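Pseudopodium-enriched atypical kinase 1 (Homo sapiens, PDB 6BHC) is a pseudokinase with an unusual catalytic cleft and a novel mode of kinase-fold dimerisation, probably acting in signalling as a scaffold rather than as an enzyme. Local coordinates at residues L38-G50 / V113-L125. The protein carries 1 engineered substitution. Numbering follows the deposited sequence.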
loop_
_atom_site.group_PDB
_atom_site.type_symbol
_atom_site.label_atom_id
_atom_site.label_comp_id
_atom_site.label_asym_id
_atom_site.label_seq_id
_atom_site.Cartn_x
_atom_site.Cartn_y
_atom_site.Cartn_z
ATOM N N LEU A 38 9.922 -9.976 -4.857
ATOM C CA LEU A 38 9.347 -9.480 -6.102
ATOM C C LEU A 38 10.430 -9.099 -7.106
ATOM O O LEU A 38 10.264 -9.315 -8.311
ATOM C CB LEU A 38 8.435 -8.285 -5.823
ATOM C CG LEU A 38 7.142 -8.584 -5.060
ATOM C CD1 LEU A 38 6.349 -7.306 -4.838
ATOM C CD2 LEU A 38 6.309 -9.619 -5.800
ATOM N N PHE A 39 11.540 -8.530 -6.632
ATOM C CA PHE A 39 12.626 -8.156 -7.527
ATOM C C PHE A 39 13.486 -9.344 -7.943
ATOM O O PHE A 39 14.216 -9.243 -8.935
ATOM C CB PHE A 39 13.513 -7.092 -6.875
ATOM C CG PHE A 39 12.906 -5.717 -6.863
ATOM C CD1 PHE A 39 13.000 -4.892 -7.970
ATOM C CD2 PHE A 39 12.249 -5.245 -5.742
ATOM C CE1 PHE A 39 12.443 -3.626 -7.955
ATOM C CE2 PHE A 39 11.691 -3.982 -5.722
ATOM C CZ PHE A 39 11.788 -3.172 -6.831
ATOM N N MET A 40 13.415 -10.460 -7.219
ATOM C CA MET A 40 14.229 -11.635 -7.508
ATOM C C MET A 40 13.445 -12.757 -8.173
ATOM O O MET A 40 14.005 -13.834 -8.399
ATOM C CB MET A 40 14.878 -12.160 -6.223
ATOM C CG MET A 40 15.917 -11.227 -5.614
ATOM S SD MET A 40 17.390 -11.059 -6.636
ATOM C CE MET A 40 18.023 -12.734 -6.612
ATOM N N ALA A 41 12.173 -12.538 -8.493
ATOM C CA ALA A 41 11.356 -13.591 -9.078
ATOM C C ALA A 41 11.804 -13.900 -10.502
ATOM O O ALA A 41 12.284 -13.029 -11.233
ATOM C CB ALA A 41 9.882 -13.191 -9.068
ATOM N N GLY A 42 11.644 -15.154 -10.890
ATOM C CA GLY A 42 12.003 -15.617 -12.217
ATOM C C GLY A 42 12.635 -16.995 -12.157
ATOM O O GLY A 42 13.169 -17.426 -11.136
ATOM N N GLN A 43 12.570 -17.701 -13.284
ATOM C CA GLN A 43 13.171 -19.024 -13.370
ATOM C C GLN A 43 14.690 -18.921 -13.328
ATOM O O GLN A 43 15.290 -18.064 -13.984
ATOM C CB GLN A 43 12.729 -19.730 -14.652
ATOM C CG GLN A 43 13.358 -21.100 -14.850
ATOM C CD GLN A 43 12.906 -21.771 -16.132
ATOM O OE1 GLN A 43 11.958 -21.328 -16.779
ATOM N NE2 GLN A 43 13.589 -22.847 -16.508
ATOM N N LYS A 44 15.316 -19.801 -12.544
ATOM C CA LYS A 44 16.766 -19.803 -12.401
ATOM C C LYS A 44 17.373 -21.189 -12.581
ATOM O O LYS A 44 18.548 -21.383 -12.250
ATOM C CB LYS A 44 17.170 -19.225 -11.040
ATOM C CG LYS A 44 16.724 -17.788 -10.845
ATOM C CD LYS A 44 17.017 -17.289 -9.446
ATOM C CE LYS A 44 16.413 -15.913 -9.230
ATOM N NZ LYS A 44 14.938 -15.932 -9.438
ATOM N N ASP A 45 16.609 -22.152 -13.090
ATOM C CA ASP A 45 17.168 -23.463 -13.387
ATOM C C ASP A 45 18.123 -23.364 -14.570
ATOM O O ASP A 45 17.827 -22.709 -15.573
ATOM C CB ASP A 45 16.056 -24.467 -13.691
ATOM C CG ASP A 45 15.092 -24.638 -12.534
ATOM O OD1 ASP A 45 15.488 -24.366 -11.382
ATOM O OD2 ASP A 45 13.936 -25.049 -12.776
ATOM N N GLN A 46 19.277 -24.012 -14.446
ATOM C CA GLN A 46 20.261 -23.978 -15.517
ATOM C C GLN A 46 19.786 -24.791 -16.715
ATOM O O GLN A 46 19.097 -25.804 -16.578
ATOM C CB GLN A 46 21.610 -24.505 -15.030
ATOM C CG GLN A 46 22.401 -23.508 -14.199
ATOM C CD GLN A 46 23.874 -23.861 -14.107
ATOM O OE1 GLN A 46 24.277 -24.983 -14.414
ATOM N NE2 GLN A 46 24.688 -22.897 -13.688
ATOM N N LEU A 47 20.163 -24.330 -17.901
ATOM C CA LEU A 47 19.805 -25.020 -19.128
ATOM C C LEU A 47 20.762 -26.178 -19.391
ATOM O O LEU A 47 21.837 -26.279 -18.794
ATOM C CB LEU A 47 19.820 -24.049 -20.310
ATOM C CG LEU A 47 18.923 -22.816 -20.167
ATOM C CD1 LEU A 47 19.146 -21.852 -21.320
ATOM C CD2 LEU A 47 17.462 -23.229 -20.081
ATOM N N ARG A 48 20.352 -27.059 -20.300
ATOM C CA ARG A 48 21.165 -28.185 -20.738
ATOM C C ARG A 48 21.618 -27.938 -22.170
ATOM O O ARG A 48 20.817 -27.529 -23.016
ATOM C CB ARG A 48 20.384 -29.497 -20.643
ATOM C CG ARG A 48 20.013 -29.889 -19.223
ATOM C CD ARG A 48 19.253 -31.205 -19.189
ATOM N NE ARG A 48 18.887 -31.592 -17.830
ATOM C CZ ARG A 48 18.192 -32.683 -17.524
ATOM N NH1 ARG A 48 17.781 -33.502 -18.483
ATOM N NH2 ARG A 48 17.905 -32.955 -16.259
ATOM N N PHE A 49 22.900 -28.176 -22.433
ATOM C CA PHE A 49 23.495 -27.921 -23.734
ATOM C C PHE A 49 24.140 -29.190 -24.274
ATOM O O PHE A 49 24.617 -30.039 -23.513
ATOM C CB PHE A 49 24.538 -26.800 -23.652
ATOM C CG PHE A 49 24.004 -25.520 -23.078
ATOM C CD1 PHE A 49 23.158 -24.714 -23.821
ATOM C CD2 PHE A 49 24.348 -25.122 -21.797
ATOM C CE1 PHE A 49 22.664 -23.534 -23.296
ATOM C CE2 PHE A 49 23.859 -23.942 -21.267
ATOM C CZ PHE A 49 23.015 -23.149 -22.018
ATOM N N GLY A 50 24.153 -29.312 -25.600
ATOM C CA GLY A 50 24.701 -30.491 -26.239
ATOM C C GLY A 50 25.155 -30.277 -27.669
ATOM O O GLY A 50 26.115 -29.543 -27.922
ATOM N N VAL A 113 22.204 -16.909 -4.721
ATOM C CA VAL A 113 21.839 -15.829 -5.625
ATOM C C VAL A 113 21.699 -14.520 -4.852
ATOM O O VAL A 113 21.304 -14.496 -3.679
ATOM C CB VAL A 113 20.545 -16.161 -6.389
ATOM C CG1 VAL A 113 20.739 -17.412 -7.237
ATOM C CG2 VAL A 113 19.384 -16.342 -5.424
ATOM N N HIS A 114 22.051 -13.423 -5.514
ATOM C CA HIS A 114 21.963 -12.100 -4.918
ATOM C C HIS A 114 21.610 -11.099 -6.006
ATOM O O HIS A 114 22.021 -11.243 -7.159
ATOM C CB HIS A 114 23.270 -11.699 -4.228
ATOM C CG HIS A 114 23.152 -10.472 -3.382
ATOM N ND1 HIS A 114 23.276 -9.197 -3.893
ATOM C CD2 HIS A 114 22.918 -10.323 -2.057
ATOM C CE1 HIS A 114 23.125 -8.318 -2.920
ATOM N NE2 HIS A 114 22.908 -8.976 -1.794
ATOM N N PHE A 115 20.851 -10.074 -5.614
ATOM C CA PHE A 115 20.341 -9.091 -6.566
ATOM C C PHE A 115 21.462 -8.372 -7.309
ATOM O O PHE A 115 21.289 -7.989 -8.472
ATOM C CB PHE A 115 19.456 -8.090 -5.820
ATOM C CG PHE A 115 18.726 -7.124 -6.707
ATOM C CD1 PHE A 115 17.640 -7.537 -7.463
ATOM C CD2 PHE A 115 19.102 -5.791 -6.755
ATOM C CE1 PHE A 115 16.958 -6.643 -8.266
ATOM C CE2 PHE A 115 18.425 -4.893 -7.558
ATOM C CZ PHE A 115 17.348 -5.320 -8.311
ATOM N N ASN A 116 22.618 -8.194 -6.668
ATOM C CA ASN A 116 23.708 -7.400 -7.222
ATOM C C ASN A 116 24.917 -8.245 -7.612
ATOM O O ASN A 116 26.011 -7.703 -7.804
ATOM C CB ASN A 116 24.117 -6.312 -6.230
ATOM C CG ASN A 116 22.964 -5.403 -5.864
ATOM O OD1 ASN A 116 22.501 -5.400 -4.724
ATOM N ND2 ASN A 116 22.491 -4.627 -6.831
ATOM N N ILE A 117 24.749 -9.558 -7.733
ATOM C CA ILE A 117 25.820 -10.453 -8.148
ATOM C C ILE A 117 25.341 -11.237 -9.361
ATOM O O ILE A 117 24.196 -11.703 -9.398
ATOM C CB ILE A 117 26.257 -11.393 -7.004
ATOM C CG1 ILE A 117 26.781 -10.570 -5.825
ATOM C CG2 ILE A 117 27.321 -12.378 -7.483
ATOM C CD1 ILE A 117 27.347 -11.394 -4.698
ATOM N N GLN A 118 26.214 -11.374 -10.356
ATOM C CA GLN A 118 25.815 -11.944 -11.636
ATOM C C GLN A 118 25.407 -13.404 -11.488
ATOM O O GLN A 118 26.099 -14.193 -10.837
ATOM C CB GLN A 118 26.949 -11.817 -12.652
ATOM C CG GLN A 118 26.574 -12.300 -14.040
ATOM C CD GLN A 118 27.609 -11.939 -15.082
ATOM O OE1 GLN A 118 28.808 -12.117 -14.874
ATOM N NE2 GLN A 118 27.149 -11.419 -16.214
ATOM N N GLN A 119 24.278 -13.755 -12.094
ATOM C CA GLN A 119 23.795 -15.123 -12.176
ATOM C C GLN A 119 23.949 -15.634 -13.602
ATOM O O GLN A 119 23.986 -14.860 -14.562
ATOM C CB GLN A 119 22.326 -15.220 -11.752
ATOM C CG GLN A 119 21.989 -14.514 -10.453
ATOM C CD GLN A 119 20.493 -14.451 -10.203
ATOM O OE1 GLN A 119 19.796 -15.465 -10.266
ATOM N NE2 GLN A 119 19.989 -13.253 -9.930
ATOM N N ASP A 120 24.033 -16.956 -13.733
ATOM C CA ASP A 120 24.104 -17.592 -15.039
ATOM C C ASP A 120 23.215 -18.827 -15.040
ATOM O O ASP A 120 22.958 -19.425 -13.994
ATOM C CB ASP A 120 25.544 -17.974 -15.413
ATOM C CG ASP A 120 26.101 -19.081 -14.540
ATOM O OD1 ASP A 120 25.937 -20.265 -14.904
ATOM O OD2 ASP A 120 26.705 -18.770 -13.492
ATOM N N CYS A 121 22.747 -19.200 -16.231
ATOM C CA CYS A 121 21.903 -20.376 -16.407
ATOM C C CYS A 121 22.572 -21.412 -17.304
ATOM O O CYS A 121 21.894 -22.185 -17.986
ATOM C CB CYS A 121 20.533 -19.985 -16.961
ATOM S SG CYS A 121 20.564 -19.099 -18.539
ATOM N N GLY A 122 23.903 -21.438 -17.313
ATOM C CA GLY A 122 24.629 -22.422 -18.089
ATOM C C GLY A 122 25.844 -21.868 -18.802
ATOM O O GLY A 122 26.022 -20.650 -18.892
ATOM N N HIS A 123 26.687 -22.760 -19.315
ATOM C CA HIS A 123 27.893 -22.371 -20.032
ATOM C C HIS A 123 28.362 -23.553 -20.868
ATOM O O HIS A 123 28.041 -24.708 -20.576
ATOM C CB HIS A 123 28.995 -21.914 -19.073
ATOM C CG HIS A 123 29.310 -22.908 -18.000
ATOM N ND1 HIS A 123 30.082 -24.027 -18.225
ATOM C CD2 HIS A 123 28.950 -22.956 -16.695
ATOM C CE1 HIS A 123 30.189 -24.719 -17.105
ATOM N NE2 HIS A 123 29.510 -24.090 -16.161
ATOM N N PHE A 124 29.130 -23.248 -21.910
ATOM C CA PHE A 124 29.632 -24.270 -22.822
ATOM C C PHE A 124 30.745 -23.668 -23.668
ATOM O O PHE A 124 30.933 -22.449 -23.710
ATOM C CB PHE A 124 28.515 -24.829 -23.710
ATOM C CG PHE A 124 27.810 -23.786 -24.535
ATOM C CD1 PHE A 124 26.725 -23.096 -24.021
ATOM C CD2 PHE A 124 28.231 -23.500 -25.824
ATOM C CE1 PHE A 124 26.075 -22.136 -24.777
ATOM C CE2 PHE A 124 27.585 -22.542 -26.585
ATOM C CZ PHE A 124 26.506 -21.860 -26.061
ATOM N N LEU A 125 31.484 -24.546 -24.341
ATOM C CA LEU A 125 32.490 -24.141 -25.311
ATOM C C LEU A 125 31.865 -24.049 -26.696
ATOM O O LEU A 125 30.941 -24.794 -27.031
ATOM C CB LEU A 125 33.654 -25.135 -25.337
ATOM C CG LEU A 125 34.442 -25.333 -24.042
ATOM C CD1 LEU A 125 35.469 -26.442 -24.211
ATOM C CD2 LEU A 125 35.115 -24.036 -23.622
#
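At one end of the contact the rings of Phe49 and Phe124 pack together. CD1 of Phe124 sits above the centre of one face of the Phe49 ring, 3.8 Å from CG of Phe49, with the two ring planes inclined at 45°. CA of Gly122 meets the Phe49 ring at its edge, 3.6 Å from CE2, where a side chain on this glycine would clash. At the other end Met40 makes a Met-aromatic contact: SD lies at the edge of the Phe115 ring, 3.6 Å from CD1. The methionine chain bends at both chi2 and chi3, which brings CE over to Val113 and to the amide of Gln119. CB of Phe39 packs on CE1 of Phe115.

Between these ends, one hydrogen bond joins the backbones, from Leu47 N to Cys121 O (2.8 Å, 170° at the hydrogen). CA of Gln46 approaches the same carbonyl. The extended Gln46 chain runs past Cys121, but its amide is poorly angled for a bond to Asp120, whose carboxylate is salt-bridged to Arg108.

Lys44 NZ binds the carbonyl oxygens of Met40 (2.5 Å) and Gly42, tying down the backbone of residues 40-44, while its CD lies 3.4 Å from Gln119 OE1. A methionine in its place would probably leave both carbonyls without their ammonium partner and that backbone freer to move.

The contact lays the chain leaving helix 16-39 along residues 113-122, which follow helix 104-109 and lead into strand 123-128 of the antiparallel N-lobe sheet, consistent with the alphaC-beta4 loop of the protein kinase fold. Ile149 of strand 143-150 bonds the backbones of Cys121 and Gly122, and Val147 that of Phe124; Phe57 of strand 57-59 packs against Phe49 and Phe124, and Trp409 of helix 406-417 stacks on Phe39.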